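Local coordinates for glyceraldehyde-3-phosphate dehydrogenase (Sulfolobus solfataricus, PDB 1B7G), which catalyses the phosphorylating oxidation of D-glyceraldehyde 3-phosphate in glycolysis, using NADP in preference to NAD, at residues A[142-147]-A[160-165]; A[167-170]-A[175-178]; A[216-221]-A[260-265]. The protein carries 1 engineered substitution. One frame throughout, in Å; residues are numbered along the deposited sequence.

How the interactions relate
All three contacts belong to the C-terminal catalytic domain and follow one another along the chain. Interaction 1 lays helix 139-152 on strand 157-167 of the mixed sheet; interaction 2 begins where that strand ends, in the loop that binds sulfate; interaction 3 joins the loop leading into strand 219-227 to helix 258-267. Their centres lie about 21 Å (1 to 2), 16 Å (1 to 3) and 15 Å (2 to 3) apart. Strands 157-167 and 219-227 are sheet neighbours, with Val165 N 2.8 Å from Met220 O, a probable hydrogen bond. At the active site, His219 ND1 of the catalytic pair stands 2.9 Å from Arg167 N, also a probable hydrogen bond, which ties the anion-binding loop to the catalytic histidine.

Interaction 1 (A[142-147]-A[160-165]); sequences TALLRT and VRATIV
Leu144 reaches from helix 139-152 to Ala162 and Ile164 on strand 157-167, an alpha-on-beta packing in the catalytic domain of glyceraldehyde-3-phosphate dehydrogenase, where the helix that begins at Cys139, the probable nucleophile, covers a face of the mixed sheet. Its CG lies beside the backbone N and anti to the carbonyl carbon (chi1 -81°), which carries the fork of the side chain off the helix toward the strand. There the two methyls part: Leu144 CD2 meets Ala162 CB at 4.0 Å, and Leu144 CD1 turns to the far end of Ile164, 4.2 Å from its CD1. Alternation along the strand puts the CB atoms of Val160, Ala162 and Ile164 on the helix side, while Arg161 turns away and forms a salt bridge with Asp205. Ala162, with only a methyl, faces CD2 between Val160 and Ile164 on the strand; His193, Val197, His221 and Tyr296 also touch Leu144. Ile164 also touches His193, a residue of the phosphate site. Within the helix, Thr147 OG1 bonds to Ala143 O at 2.9 Å, tilted 27° from the carbonyl plane and on the opposite face from Thr147 N, which bonds to the same oxygen.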
ATOM      1  N   THR A 142      17.977   3.747  13.859  1.00 23.38           N
ATOM      2  CA  THR A 142      18.060   2.292  13.678  1.00 21.17           C
ATOM      3  C   THR A 142      18.755   1.907  12.400  1.00 22.86           C
ATOM      4  O   THR A 142      19.564   0.971  12.363  1.00 22.46           O
ATOM      5  CB  THR A 142      16.669   1.647  13.729  1.00 20.54           C
ATOM      6  OG1 THR A 142      16.054   1.866  15.010  1.00 22.83           O
ATOM      7  CG2 THR A 142      16.738   0.138  13.500  1.00 23.92           C
ATOM      8  N   ALA A 143      18.400   2.575  11.269  1.00 21.83           N
ATOM      9  CA  ALA A 143      18.981   2.191   9.993  1.00 26.37           C
ATOM     10  C   ALA A 143      20.493   2.477  10.001  1.00 18.54           C
ATOM     11  O   ALA A 143      21.247   1.655   9.514  1.00 21.24           O
ATOM     12  CB  ALA A 143      18.278   2.945   8.853  1.00 22.26           C
ATOM     13  N   LEU A 144      20.893   3.561  10.647  1.00 18.71           N
ATOM     14  CA  LEU A 144      22.345   3.869  10.728  1.00 27.22           C
ATOM     15  C   LEU A 144      23.078   2.808  11.585  1.00 26.63           C
ATOM     16  O   LEU A 144      24.141   2.339  11.218  1.00 20.11           O
ATOM     17  CB  LEU A 144      22.502   5.247  11.334  1.00 26.19           C
ATOM     18  CG  LEU A 144      22.338   6.513  10.466  1.00 22.71           C
ATOM     19  CD1 LEU A 144      22.042   7.686  11.379  1.00 25.09           C
ATOM     20  CD2 LEU A 144      23.607   6.777   9.657  1.00 24.03           C
ATOM     21  N   LEU A 145      22.508   2.410  12.728  1.00 23.37           N
ATOM     22  CA  LEU A 145      23.104   1.393  13.580  1.00 28.50           C
ATOM     23  C   LEU A 145      23.207   0.027  12.930  1.00 27.83           C
ATOM     24  O   LEU A 145      24.283  -0.584  13.012  1.00 23.41           O
ATOM     25  CB  LEU A 145      22.347   1.270  14.919  1.00 17.79           C
ATOM     26  CG  LEU A 145      22.580   2.510  15.806  1.00 28.52           C
ATOM     27  CD1 LEU A 145      21.592   2.537  16.957  1.00 27.13           C
ATOM     28  CD2 LEU A 145      24.046   2.516  16.239  1.00 21.49           C
ATOM     29  N   ARG A 146      22.182  -0.432  12.216  1.00 27.89           N
ATOM     30  CA  ARG A 146      22.274  -1.720  11.553  1.00 25.08           C
ATOM     31  C   ARG A 146      23.418  -1.689  10.525  1.00 30.01           C
ATOM     32  O   ARG A 146      24.077  -2.690  10.347  1.00 25.41           O
ATOM     33  CB  ARG A 146      21.014  -2.164  10.832  1.00 21.39           C
ATOM     34  CG  ARG A 146      19.789  -2.282  11.784  1.00 20.00           C
ATOM     35  CD  ARG A 146      18.703  -2.969  10.904  1.00 17.79           C
ATOM     36  NE  ARG A 146      17.475  -3.120  11.695  1.00 21.84           N
ATOM     37  CZ  ARG A 146      16.257  -3.122  11.142  1.00 19.80           C
ATOM     38  NH1 ARG A 146      16.119  -3.062   9.815  1.00 20.43           N
ATOM     39  NH2 ARG A 146      15.217  -3.238  11.950  1.00 17.91           N
ATOM     40  N   THR A 147      23.493  -0.579   9.773  1.00 20.21           N
ATOM     41  CA  THR A 147      24.542  -0.491   8.748  1.00 21.64           C
ATOM     42  C   THR A 147      25.921  -0.412   9.409  1.00 20.89           C
ATOM     43  O   THR A 147      26.772  -1.187   9.000  1.00 25.50           O
ATOM     44  CB  THR A 147      24.293   0.760   7.856  1.00 25.34           C
ATOM     45  OG1 THR A 147      22.943   0.679   7.361  1.00 22.84           O
ATOM     46  CG2 THR A 147      25.307   0.845   6.754  1.00 21.69           C
ATOM     47  N   VAL A 160      31.752   8.305  10.864  1.00 28.52           N
ATOM     48  CA  VAL A 160      30.553   8.325  10.036  1.00 28.11           C
ATOM     49  C   VAL A 160      30.126   9.782   9.797  1.00 21.01           C
ATOM     50  O   VAL A 160      29.963  10.530  10.762  1.00 25.24           O
ATOM     51  CB  VAL A 160      29.351   7.603  10.691  1.00 31.97           C
ATOM     52  CG1 VAL A 160      28.067   7.760   9.833  1.00 25.18           C
ATOM     53  CG2 VAL A 160      29.604   6.121  10.890  1.00 25.54           C
ATOM     54  N   ARG A 161      29.850  10.074   8.532  1.00 20.76           N
ATOM     55  CA  ARG A 161      29.243  11.368   8.184  1.00 24.87           C
ATOM     56  C   ARG A 161      28.021  10.995   7.324  1.00 25.80           C
ATOM     57  O   ARG A 161      28.165  10.134   6.454  1.00 29.45           O
ATOM     58  CB  ARG A 161      30.164  12.320   7.425  1.00 23.33           C
ATOM     59  CG  ARG A 161      31.407  12.768   8.236  1.00 23.04           C
ATOM     60  CD  ARG A 161      30.980  13.654   9.383  1.00 27.64           C
ATOM     61  NE  ARG A 161      32.105  14.196  10.161  1.00 30.10           N
ATOM     62  CZ  ARG A 161      32.556  13.632  11.284  1.00 46.09           C
ATOM     63  NH1 ARG A 161      31.950  12.516  11.703  1.00 27.02           N
ATOM     64  NH2 ARG A 161      33.567  14.144  11.988  1.00 29.16           N
ATOM     65  N   ALA A 162      26.844  11.518   7.692  1.00 27.09           N
ATOM     66  CA  ALA A 162      25.666  11.107   6.945  1.00 26.24           C
ATOM     67  C   ALA A 162      24.712  12.309   6.765  1.00 21.52           C
ATOM     68  O   ALA A 162      24.612  13.163   7.611  1.00 21.58           O
ATOM     69  CB  ALA A 162      24.893  10.008   7.699  1.00 22.04           C
ATOM     70  N   THR A 163      24.058  12.233   5.639  1.00 20.28           N
ATOM     71  CA  THR A 163      22.959  13.132   5.323  1.00 23.01           C
ATOM     72  C   THR A 163      21.667  12.311   5.167  1.00 18.05           C
ATOM     73  O   THR A 163      21.612  11.320   4.471  1.00 22.29           O
ATOM     74  CB  THR A 163      23.324  13.872   4.027  1.00 25.77           C
ATOM     75  OG1 THR A 163      24.164  14.984   4.315  1.00 24.11           O
ATOM     76  CG2 THR A 163      22.055  14.393   3.344  1.00 31.43           C
ATOM     77  N   ILE A 164      20.664  12.743   5.912  1.00 24.12           N
ATOM     78  CA  ILE A 164      19.359  12.119   5.967  1.00 23.79           C
ATOM     79  C   ILE A 164      18.263  12.975   5.331  1.00 19.11           C
ATOM     80  O   ILE A 164      17.931  14.062   5.791  1.00 18.92           O
ATOM     81  CB  ILE A 164      18.969  11.787   7.419  1.00 26.14           C
ATOM     82  CG1 ILE A 164      20.002  10.812   8.047  1.00 28.65           C
ATOM     83  CG2 ILE A 164      17.612  11.066   7.479  1.00 30.55           C
ATOM     84  CD1 ILE A 164      19.885  10.809   9.563  1.00 25.27           C
ATOM     85  N   VAL A 165      17.663  12.429   4.284  1.00 16.75           N
ATOM     86  CA  VAL A 165      16.526  13.068   3.626  1.00 18.52           C
ATOM     87  C   VAL A 165      15.225  12.464   4.203  1.00 17.53           C
ATOM     88  O   VAL A 165      14.949  11.324   3.885  1.00 18.50           O
ATOM     89  CB  VAL A 165      16.587  12.830   2.115  1.00 23.95           C
ATOM     90  CG1 VAL A 165      15.317  13.386   1.425  1.00 16.88           C
ATOM     91  CG2 VAL A 165      17.882  13.399   1.555  1.00 21.18           C
TER

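Interaction 2 (A[167-170]-A[175-178]); sequences RAAD and KKGP. With SO4 (sulfate ion), chain D.
Ala168 and Ala169 pack against Lys176, Gly177 and Pro178 where the loop after strand 157-167 doubles back on itself. The apolar part is made of small groups: Ala168 CB rests on Pro178 CD at 3.8 Å and also lies 3.5 Å from Gly177 O, while Ala169 CB meets Lys176 CB at 3.7 Å. The cis peptide bond before Pro178 brings CD to the side of Gly177 O, so Ala168 CB meets both. Lys176 runs on in an extended chain beyond CG, its CD still close to Ala169 CB, and its NZ forms a salt bridge with Glu173.

The polar part centres on Arg167. Its side chain bends at chi2 (94°), folding the guanidinium back over its own loop so that Ala169 CA lies against one face, toward the rim. Arg167 NE gives a 2.8 Å salt bridge to Asp170 OD1, which lies in the guanidinium plane although the donor comes from above the carboxylate plane; a weak bond joins Arg167 NH2 to Asp170 OD2. Asp170 OD1 also accepts from Gln300 NE2. The anion lies at the guanidinium edge: Arg167 NH2 donates to sulfate O1 at 3.1 Å, and Arg167 NH1 to sulfate O2 at a nearly straight 163°, its 2.5 Å length being doubtfully short. Arg166 NH2 also binds this sulfate, and the two arginines form the substrate-phosphate site, which the ion probably imitates. A leucine in place of Arg167 would probably cost the sulfate two of its hydrogen bonds and leave Asp170 without its salt-bridge partner.

The loop lies between strands 157-167 and 183-184, with Ala168 backbone-bonded to Thr215 and the side chains of Ala168 and Pro178 both against Ile212 of strand 205-213.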
ATOM      1  N   ARG A 167      11.212  11.808   4.873  1.00 22.78           N
ATOM      2  CA  ARG A 167       9.860  11.989   4.310  1.00 21.92           C
ATOM      3  C   ARG A 167       9.130  12.918   5.250  1.00 23.16           C
ATOM      4  O   ARG A 167       9.423  12.915   6.465  1.00 23.31           O
ATOM      5  CB  ARG A 167       9.194  10.606   4.134  1.00 24.66           C
ATOM      6  CG  ARG A 167       8.918   9.909   5.505  1.00 23.85           C
ATOM      7  CD  ARG A 167       7.505  10.251   5.917  1.00 29.24           C
ATOM      8  NE  ARG A 167       6.995   9.717   7.165  1.00 20.26           N
ATOM      9  CZ  ARG A 167       7.245  10.227   8.361  1.00 24.10           C
ATOM     10  NH1 ARG A 167       8.060  11.289   8.501  1.00 26.70           N
ATOM     11  NH2 ARG A 167       6.715   9.678   9.455  1.00 25.24           N
ATOM     12  N   ALA A 168       8.284  13.824   4.769  1.00 22.90           N
ATOM     13  CA  ALA A 168       7.588  14.804   5.561  1.00 18.63           C
ATOM     14  C   ALA A 168       6.596  14.227   6.583  1.00 26.13           C
ATOM     15  O   ALA A 168       6.535  14.654   7.750  1.00 22.94           O
ATOM     16  CB  ALA A 168       6.757  15.724   4.598  1.00 19.59           C
ATOM     17  N   ALA A 169       5.745  13.330   6.122  1.00 25.31           N
ATOM     18  CA  ALA A 169       4.677  12.780   6.958  1.00 29.25           C
ATOM     19  C   ALA A 169       4.203  11.464   6.340  1.00 28.78           C
ATOM     20  O   ALA A 169       4.482  11.196   5.179  1.00 23.17           O
ATOM     21  CB  ALA A 169       3.497  13.776   6.956  1.00 30.74           C
ATOM     22  N   ASP A 170       3.651  10.557   7.156  1.00 29.40           N
ATOM     23  CA  ASP A 170       3.208   9.303   6.526  1.00 28.58           C
ATOM     24  C   ASP A 170       2.011   9.601   5.612  1.00 28.41           C
ATOM     25  O   ASP A 170       1.324  10.612   5.737  1.00 25.38           O
ATOM     26  CB  ASP A 170       2.848   8.257   7.542  1.00 31.21           C
ATOM     27  CG  ASP A 170       4.118   7.803   8.286  1.00 33.39           C
ATOM     28  OD1 ASP A 170       5.125   7.617   7.567  1.00 31.88           O
ATOM     29  OD2 ASP A 170       4.014   7.691   9.518  1.00 43.20           O
ATOM     30  N   LYS A 175      -2.950  16.292   7.164  1.00 25.84           N
ATOM     31  CA  LYS A 175      -2.850  17.682   7.646  1.00 29.32           C
ATOM     32  C   LYS A 175      -1.414  18.168   7.781  1.00 34.74           C
ATOM     33  O   LYS A 175      -1.188  19.246   8.338  1.00 35.65           O
ATOM     34  CB  LYS A 175      -3.608  17.843   8.959  1.00 31.49           C
ATOM     35  CG  LYS A 175      -5.122  17.611   8.744  1.00 40.38           C
ATOM     36  CD  LYS A 175      -5.880  17.770  10.061  1.00 60.28           C
ATOM     37  CE  LYS A 175      -7.388  17.642   9.844  1.00 52.32           C
ATOM     38  NZ  LYS A 175      -7.828  16.226  10.029  1.00 71.65           N
ATOM     39  N   LYS A 176      -0.422  17.473   7.239  1.00 27.20           N
ATOM     40  CA  LYS A 176       0.964  17.903   7.458  1.00 31.19           C
ATOM     41  C   LYS A 176       1.665  18.191   6.147  1.00 30.05           C
ATOM     42  O   LYS A 176       1.308  17.578   5.170  1.00 28.03           O
ATOM     43  CB  LYS A 176       1.787  16.800   8.169  1.00 31.49           C
ATOM     44  CG  LYS A 176       1.484  16.754   9.674  1.00 36.23           C
ATOM     45  CD  LYS A 176       2.207  15.569  10.294  1.00 54.36           C
ATOM     46  CE  LYS A 176       1.837  15.384  11.751  1.00 64.89           C
ATOM     47  NZ  LYS A 176       2.772  14.453  12.453  1.00 69.58           N
ATOM     48  N   GLY A 177       2.573  19.172   6.162  1.00 27.95           N
ATOM     49  CA  GLY A 177       3.320  19.455   4.932  1.00 23.48           C
ATOM     50  C   GLY A 177       4.796  19.091   5.270  1.00 27.66           C
ATOM     51  O   GLY A 177       5.067  18.377   6.240  1.00 26.73           O
ATOM     52  N   PRO A 178       5.661  19.624   4.458  1.00 23.32           N
ATOM     53  CA  PRO A 178       5.287  20.502   3.367  1.00 25.29           C
ATOM     54  C   PRO A 178       4.900  19.833   2.068  1.00 27.09           C
ATOM     55  O   PRO A 178       5.316  18.736   1.716  1.00 24.91           O
ATOM     56  CB  PRO A 178       6.540  21.346   3.176  1.00 25.45           C
ATOM     57  CG  PRO A 178       7.654  20.417   3.521  1.00 29.52           C
ATOM     58  CD  PRO A 178       7.148  19.479   4.588  1.00 25.12           C
TER
HETATM   59  S   SO4 D 603       7.681  12.066  12.067  1.00 44.76           S
HETATM   60  O1  SO4 D 603       6.284  11.501  11.943  1.00 57.79           O
HETATM   61  O2  SO4 D 603       8.153  12.513  10.733  1.00 55.97           O
HETATM   62  O3  SO4 D 603       8.519  10.911  12.536  1.00 56.77           O
HETATM   63  O4  SO4 D 603       7.687  13.183  13.032  1.00 53.15           O

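Interaction 3 (A[216-221]-A[260-265]); sequences TLMHMH and ELVEVA
Val262 offers its CG2 methyl to both Leu217 and Met218, which reach it by different routes. Leu217 crosses the valine at about a right angle, its CD1 lying 3.8 Å from Val262 CG2, with its CB also near that methyl. Met218 instead slides past Val262 in the opposite direction, and meets Leu261 roughly perpendicularly. Its chain is fully extended beyond CG (chi2 -180°, chi3 -164°), so the terminal CE travels far enough from the backbone to touch the helix, at 3.9 Å from Leu261 CB and likewise 3.9 Å from Val262 CG2. With CG1 anti to the backbone N (chi1 172°), Val262 has CG2 beside that N, the methyl that both side chains touch. The contact joins the approach to strand 219-227 of the mixed sheet to helix 258-267 in the catalytic domain. Strand 278-288 closes in from the sheet: Met279 touches both Met218 and Leu261. The next residue, His219, belongs to the catalytic site, and Gln300 NE2 bonds to Leu217 O. On the helix, Glu263 OE2 makes a salt bridge to Lys14 of the second subunit; in the loop, Leu217 is packed on by Gln171 of the second subunit.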
ATOM      1  N   THR A 216       6.059  10.985   0.924  1.00 23.57           N
ATOM      2  CA  THR A 216       5.438  10.336   2.073  1.00 24.48           C
ATOM      3  C   THR A 216       5.937   8.900   2.305  1.00 21.01           C
ATOM      4  O   THR A 216       5.690   8.357   3.380  1.00 23.03           O
ATOM      5  CB  THR A 216       3.879  10.201   1.920  1.00 21.92           C
ATOM      6  OG1 THR A 216       3.639   9.483   0.707  1.00 24.71           O
ATOM      7  CG2 THR A 216       3.222  11.573   1.780  1.00 18.62           C
ATOM      8  N   LEU A 217       6.631   8.333   1.353  1.00 20.82           N
ATOM      9  CA  LEU A 217       6.888   6.902   1.383  1.00 25.94           C
ATOM     10  C   LEU A 217       8.016   6.433   2.270  1.00 28.36           C
ATOM     11  O   LEU A 217       7.840   5.477   3.023  1.00 27.33           O
ATOM     12  CB  LEU A 217       7.092   6.429  -0.060  1.00 26.14           C
ATOM     13  CG  LEU A 217       5.951   6.823  -1.029  1.00 30.81           C
ATOM     14  CD1 LEU A 217       6.138   6.152  -2.382  1.00 17.96           C
ATOM     15  CD2 LEU A 217       4.598   6.416  -0.428  1.00 30.49           C
ATOM     16  N   MET A 218       9.206   6.991   2.123  1.00 22.27           N
ATOM     17  CA  MET A 218      10.412   6.483   2.779  1.00 20.99           C
ATOM     18  C   MET A 218      11.420   7.630   2.933  1.00 25.01           C
ATOM     19  O   MET A 218      11.410   8.533   2.077  1.00 23.98           O
ATOM     20  CB  MET A 218      11.088   5.489   1.817  1.00 25.84           C
ATOM     21  CG  MET A 218      10.495   4.085   1.794  1.00 22.17           C
ATOM     22  SD  MET A 218      11.317   2.984   0.668  1.00 20.68           S
ATOM     23  CE  MET A 218      10.063   1.669   0.550  1.00 21.55           C
ATOM     24  N   HIS A 219      12.302   7.452   3.887  1.00 21.08           N
ATOM     25  CA  HIS A 219      13.460   8.296   4.052  1.00 21.82           C
ATOM     26  C   HIS A 219      14.582   7.738   3.185  1.00 23.57           C
ATOM     27  O   HIS A 219      14.532   6.554   2.834  1.00 19.58           O
ATOM     28  CB  HIS A 219      13.975   8.213   5.493  1.00 20.08           C
ATOM     29  CG  HIS A 219      13.011   8.577   6.561  1.00 22.82           C
ATOM     30  ND1 HIS A 219      12.356   9.773   6.623  1.00 24.00           N
ATOM     31  CD2 HIS A 219      12.591   7.882   7.656  1.00 25.18           C
ATOM     32  CE1 HIS A 219      11.612   9.850   7.695  1.00 22.15           C
ATOM     33  NE2 HIS A 219      11.754   8.683   8.361  1.00 24.37           N
ATOM     34  N   MET A 220      15.637   8.543   3.002  1.00 17.88           N
ATOM     35  CA  MET A 220      16.845   8.099   2.387  1.00 21.22           C
ATOM     36  C   MET A 220      18.065   8.634   3.132  1.00 22.73           C
ATOM     37  O   MET A 220      18.102   9.753   3.652  1.00 21.98           O
ATOM     38  CB  MET A 220      17.040   8.376   0.880  1.00 23.64           C
ATOM     39  CG  MET A 220      16.369   7.321  -0.003  1.00 23.15           C
ATOM     40  SD  MET A 220      16.714   7.493  -1.740  1.00 21.17           S
ATOM     41  CE  MET A 220      18.391   6.779  -1.788  1.00 24.74           C
ATOM     42  N   HIS A 221      19.110   7.769   3.171  1.00 23.80           N
ATOM     43  CA  HIS A 221      20.368   8.172   3.786  1.00 25.84           C
ATOM     44  C   HIS A 221      21.517   8.161   2.766  1.00 18.25           C
ATOM     45  O   HIS A 221      21.618   7.344   1.914  1.00 21.59           O
ATOM     46  CB  HIS A 221      20.840   7.292   4.965  1.00 19.60           C
ATOM     47  CG  HIS A 221      19.882   7.268   6.127  1.00 19.93           C
ATOM     48  ND1 HIS A 221      20.320   6.993   7.424  1.00 24.93           N
ATOM     49  CD2 HIS A 221      18.565   7.465   6.201  1.00 24.25           C
ATOM     50  CE1 HIS A 221      19.236   7.068   8.232  1.00 20.56           C
ATOM     51  NE2 HIS A 221      18.188   7.317   7.504  1.00 24.88           N
ATOM     52  N   GLU A 260       8.871   2.819  -6.417  1.00 18.46           N
ATOM     53  CA  GLU A 260       8.973   1.508  -7.029  1.00 24.66           C
ATOM     54  C   GLU A 260       9.252   0.425  -5.998  1.00 27.28           C
ATOM     55  O   GLU A 260       8.794  -0.715  -6.171  1.00 25.79           O
ATOM     56  CB  GLU A 260      10.096   1.502  -8.110  1.00 19.04           C
ATOM     57  CG  GLU A 260       9.595   2.361  -9.301  1.00 33.61           C
ATOM     58  CD  GLU A 260      10.709   2.730 -10.251  1.00 30.87           C
ATOM     59  OE1 GLU A 260      11.912   2.676  -9.851  1.00 27.71           O
ATOM     60  OE2 GLU A 260      10.406   3.080 -11.413  1.00 36.44           O
ATOM     61  N   LEU A 261       9.946   0.789  -4.915  1.00 25.36           N
ATOM     62  CA  LEU A 261      10.187  -0.163  -3.822  1.00 26.24           C
ATOM     63  C   LEU A 261       8.873  -0.398  -3.089  1.00 27.75           C
ATOM     64  O   LEU A 261       8.593  -1.560  -2.788  1.00 26.97           O
ATOM     65  CB  LEU A 261      11.304   0.321  -2.887  1.00 21.62           C
ATOM     66  CG  LEU A 261      12.706   0.314  -3.543  1.00 21.07           C
ATOM     67  CD1 LEU A 261      13.736   1.002  -2.683  1.00 28.17           C
ATOM     68  CD2 LEU A 261      13.147  -1.101  -3.886  1.00 29.23           C
ATOM     69  N   VAL A 262       8.053   0.646  -2.881  1.00 22.99           N
ATOM     70  CA  VAL A 262       6.726   0.435  -2.248  1.00 26.02           C
ATOM     71  C   VAL A 262       5.934  -0.527  -3.136  1.00 26.56           C
ATOM     72  O   VAL A 262       5.302  -1.465  -2.690  1.00 28.20           O
ATOM     73  CB  VAL A 262       5.932   1.715  -2.046  1.00 23.81           C
ATOM     74  CG1 VAL A 262       4.465   1.500  -1.572  1.00 21.73           C
ATOM     75  CG2 VAL A 262       6.607   2.609  -1.008  1.00 26.70           C
ATOM     76  N   GLU A 263       5.986  -0.303  -4.444  1.00 25.70           N
ATOM     77  CA  GLU A 263       5.369  -1.173  -5.394  1.00 26.50           C
ATOM     78  C   GLU A 263       5.863  -2.619  -5.276  1.00 29.51           C
ATOM     79  O   GLU A 263       5.028  -3.512  -5.307  1.00 27.18           O
ATOM     80  CB  GLU A 263       5.554  -0.711  -6.851  1.00 22.95           C
ATOM     81  CG  GLU A 263       4.486  -1.311  -7.758  1.00 24.95           C
ATOM     82  CD  GLU A 263       3.109  -0.739  -7.694  1.00 26.30           C
ATOM     83  OE1 GLU A 263       2.750   0.142  -6.885  1.00 29.75           O
ATOM     84  OE2 GLU A 263       2.256  -1.224  -8.484  1.00 28.49           O
ATOM     85  N   VAL A 264       7.159  -2.849  -5.220  1.00 25.23           N
ATOM     86  CA  VAL A 264       7.699  -4.199  -5.049  1.00 30.46           C
ATOM     87  C   VAL A 264       7.032  -4.899  -3.864  1.00 26.87           C
ATOM     88  O   VAL A 264       6.637  -6.065  -3.962  1.00 25.84           O
ATOM     89  CB  VAL A 264       9.221  -4.190  -4.848  1.00 27.45           C
ATOM     90  CG1 VAL A 264       9.727  -5.545  -4.314  1.00 27.80           C
ATOM     91  CG2 VAL A 264       9.901  -3.849  -6.174  1.00 23.39           C
ATOM     92  N   ALA A 265       6.889  -4.180  -2.757  1.00 24.57           N
ATOM     93  CA  ALA A 265       6.294  -4.721  -1.558  1.00 25.82           C
ATOM     94  C   ALA A 265       4.823  -5.091  -1.732  1.00 28.91           C
ATOM     95  O   ALA A 265       4.370  -6.092  -1.118  1.00 26.90           O
ATOM     96  CB  ALA A 265       6.437  -3.742  -0.398  1.00 26.62           C
TER